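Putative oxalate decarboxylase (Thermotoga maritima, PDB 1O4T) binds oxalate together with a manganese ion in a homodimeric cupin and is a putative oxalate decarboxylase. Local coordinates at residues E80-L85 with L124-V129. Sequence-based numbering, arbitrary orientation.
Sequences EIYYIL and LEFLAV. With MN (manganese (II) ion), chain C; OXL (oxalate ion), chain D.
Ile81 and Val129 pair through two backbone hydrogen bonds, as do Tyr83 and Leu127, and a fifth bond, from Leu85 N to Glu125 O (2.8 Å), extends this antiparallel pairing. The example illustrates how a cupin strand pair sorts its side chains: Tyr82, Ile84, Phe126 and Ala128 face the metal-containing interior, whereas Ile81, Tyr83, Leu127 and Val129 take the other face. Inside, Phe126 CE1 sits 3.6 Å above the centre of the Tyr82 ring, the two planes inclined at 45°. Ile84 CD1 reaches Phe126 CB (3.7 Å), and its CG2 branch meets Leu124 CD1. At the polar end, Glu80 extends from a CG anti to the backbone N (chi1 -157°), carrying OE2 to the manganese at 2.1 Å. Tyr82 OH donates to oxalate O3 (2.6 Å), an oxygen that also binds the metal and lies near the plane of the ring. Replacing Tyr82 with alanine is likely to deprive O3 of this hydrogen bond and open a gap beside Phe126. His73, His75 and His114 complete the protein ligands of the manganese. Strands 56-64 and 104-108 flank the pair in its sheet, Ile116 of strand 113-117 packs against the interior side chains, and Leu127 meets Tyr83 of the second subunit.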
loop_
_atom_site.group_PDB
_atom_site.type_symbol
_atom_site.label_atom_id
_atom_site.label_comp_id
_atom_site.label_asym_id
_atom_site.label_seq_id
_atom_site.Cartn_x
_atom_site.Cartn_y
_atom_site.Cartn_z
ATOM N N GLU A 80 2.889 -2.924 -11.587
ATOM C CA GLU A 80 3.226 -2.120 -10.409
ATOM C C GLU A 80 2.146 -1.130 -10.017
ATOM O O GLU A 80 1.522 -0.508 -10.861
ATOM C CB GLU A 80 4.538 -1.371 -10.636
ATOM C CG GLU A 80 5.219 -1.002 -9.337
ATOM C CD GLU A 80 6.638 -0.536 -9.505
ATOM O OE1 GLU A 80 7.269 -0.175 -8.497
ATOM O OE2 GLU A 80 7.116 -0.519 -10.631
ATOM N N ILE A 81 1.955 -0.996 -8.712
ATOM C CA ILE A 81 1.044 -0.048 -8.126
ATOM C C ILE A 81 1.865 0.892 -7.243
ATOM O O ILE A 81 2.648 0.453 -6.420
ATOM C CB ILE A 81 -0.000 -0.782 -7.239
ATOM C CG1 ILE A 81 -0.709 -1.893 -8.019
ATOM C CG2 ILE A 81 -1.003 0.228 -6.623
ATOM C CD1 ILE A 81 -1.334 -2.919 -7.082
ATOM N N TYR A 82 1.694 2.194 -7.408
ATOM C CA TYR A 82 2.112 3.136 -6.402
ATOM C C TYR A 82 0.891 3.634 -5.612
ATOM O O TYR A 82 -0.161 3.945 -6.192
ATOM C CB TYR A 82 2.739 4.357 -7.046
ATOM C CG TYR A 82 4.002 4.213 -7.878
ATOM C CD1 TYR A 82 4.366 5.223 -8.768
ATOM C CD2 TYR A 82 4.854 3.111 -7.761
ATOM C CE1 TYR A 82 5.529 5.152 -9.483
ATOM C CE2 TYR A 82 6.016 3.040 -8.470
ATOM C CZ TYR A 82 6.357 4.054 -9.348
ATOM O OH TYR A 82 7.538 3.944 -10.089
ATOM N N TYR A 83 1.019 3.711 -4.286
ATOM C CA TYR A 83 0.097 4.487 -3.456
ATOM C C TYR A 83 0.850 5.700 -2.863
ATOM O O TYR A 83 1.820 5.574 -2.091
ATOM C CB TYR A 83 -0.543 3.623 -2.367
ATOM C CG TYR A 83 -1.584 4.400 -1.591
ATOM C CD1 TYR A 83 -2.918 4.358 -1.955
ATOM C CD2 TYR A 83 -1.228 5.188 -0.526
ATOM C CE1 TYR A 83 -3.891 5.129 -1.286
ATOM C CE2 TYR A 83 -2.185 5.952 0.179
ATOM C CZ TYR A 83 -3.533 5.907 -0.213
ATOM O OH TYR A 83 -4.483 6.657 0.446
ATOM N N ILE A 84 0.418 6.892 -3.247
ATOM C CA ILE A 84 1.100 8.109 -2.826
ATOM C C ILE A 84 0.743 8.425 -1.381
ATOM O O ILE A 84 -0.437 8.637 -1.050
ATOM C CB ILE A 84 0.728 9.305 -3.744
ATOM C CG1 ILE A 84 0.854 8.958 -5.231
ATOM C CG2 ILE A 84 1.575 10.562 -3.389
ATOM C CD1 ILE A 84 2.219 8.357 -5.626
ATOM N N LEU A 85 1.775 8.497 -0.534
ATOM C CA LEU A 85 1.605 8.709 0.904
ATOM C C LEU A 85 1.753 10.160 1.371
ATOM O O LEU A 85 1.042 10.569 2.291
ATOM C CB LEU A 85 2.622 7.862 1.694
ATOM C CG LEU A 85 2.673 6.357 1.562
ATOM C CD1 LEU A 85 3.939 5.856 2.207
ATOM C CD2 LEU A 85 1.491 5.766 2.222
ATOM N N LEU A 124 8.298 13.617 -1.509
ATOM C CA LEU A 124 7.230 12.807 -2.060
ATOM C C LEU A 124 7.480 11.358 -1.584
ATOM O O LEU A 124 8.509 10.796 -1.897
ATOM C CB LEU A 124 7.262 12.856 -3.587
ATOM C CG LEU A 124 6.429 11.891 -4.428
ATOM C CD1 LEU A 124 4.936 12.103 -4.229
ATOM C CD2 LEU A 124 6.833 12.097 -5.879
ATOM N N GLU A 125 6.572 10.773 -0.825
ATOM C CA GLU A 125 6.729 9.378 -0.460
ATOM C C GLU A 125 5.580 8.551 -0.987
ATOM O O GLU A 125 4.450 9.013 -1.080
ATOM C CB GLU A 125 6.813 9.243 1.037
ATOM C CG GLU A 125 7.793 10.204 1.681
ATOM C CD GLU A 125 8.322 9.728 3.026
ATOM O OE1 GLU A 125 8.201 8.529 3.302
ATOM O OE2 GLU A 125 8.908 10.550 3.782
ATOM N N PHE A 126 5.871 7.304 -1.326
ATOM C CA PHE A 126 4.849 6.414 -1.785
ATOM C C PHE A 126 5.235 4.962 -1.565
ATOM O O PHE A 126 6.425 4.602 -1.441
ATOM C CB PHE A 126 4.541 6.653 -3.264
ATOM C CG PHE A 126 5.740 6.562 -4.184
ATOM C CD1 PHE A 126 6.011 5.403 -4.877
ATOM C CD2 PHE A 126 6.555 7.673 -4.388
ATOM C CE1 PHE A 126 7.130 5.334 -5.722
ATOM C CE2 PHE A 126 7.640 7.634 -5.243
ATOM C CZ PHE A 126 7.918 6.464 -5.927
ATOM N N LEU A 127 4.210 4.141 -1.546
ATOM C CA LEU A 127 4.352 2.707 -1.533
ATOM C C LEU A 127 4.428 2.149 -2.928
ATOM O O LEU A 127 3.662 2.551 -3.777
ATOM C CB LEU A 127 3.111 2.150 -0.846
ATOM C CG LEU A 127 3.310 1.188 0.274
ATOM C CD1 LEU A 127 4.172 1.798 1.379
ATOM C CD2 LEU A 127 1.876 0.780 0.746
ATOM N N ALA A 128 5.317 1.193 -3.164
ATOM C CA ALA A 128 5.463 0.532 -4.476
ATOM C C ALA A 128 5.347 -0.966 -4.304
ATOM O O ALA A 128 6.057 -1.548 -3.483
ATOM C CB ALA A 128 6.771 0.894 -5.097
ATOM N N VAL A 129 4.484 -1.596 -5.094
ATOM C CA VAL A 129 4.257 -3.015 -5.009
ATOM C C VAL A 129 4.310 -3.610 -6.432
ATOM O O VAL A 129 3.575 -3.196 -7.295
ATOM C CB VAL A 129 2.865 -3.340 -4.418
ATOM C CG1 VAL A 129 2.802 -4.801 -4.021
ATOM C CG2 VAL A 129 2.606 -2.481 -3.217
HETATM MN MN MN C . 8.556 0.496 -11.771
HETATM C C1 OXL D . 9.783 1.249 -9.383
HETATM C C2 OXL D . 10.477 -0.005 -9.688
HETATM O O1 OXL D . 10.025 1.764 -8.159
HETATM O O2 OXL D . 11.441 -0.380 -8.828
HETATM O O3 OXL D . 8.995 1.788 -10.189
HETATM O O4 OXL D . 10.170 -0.712 -10.654
#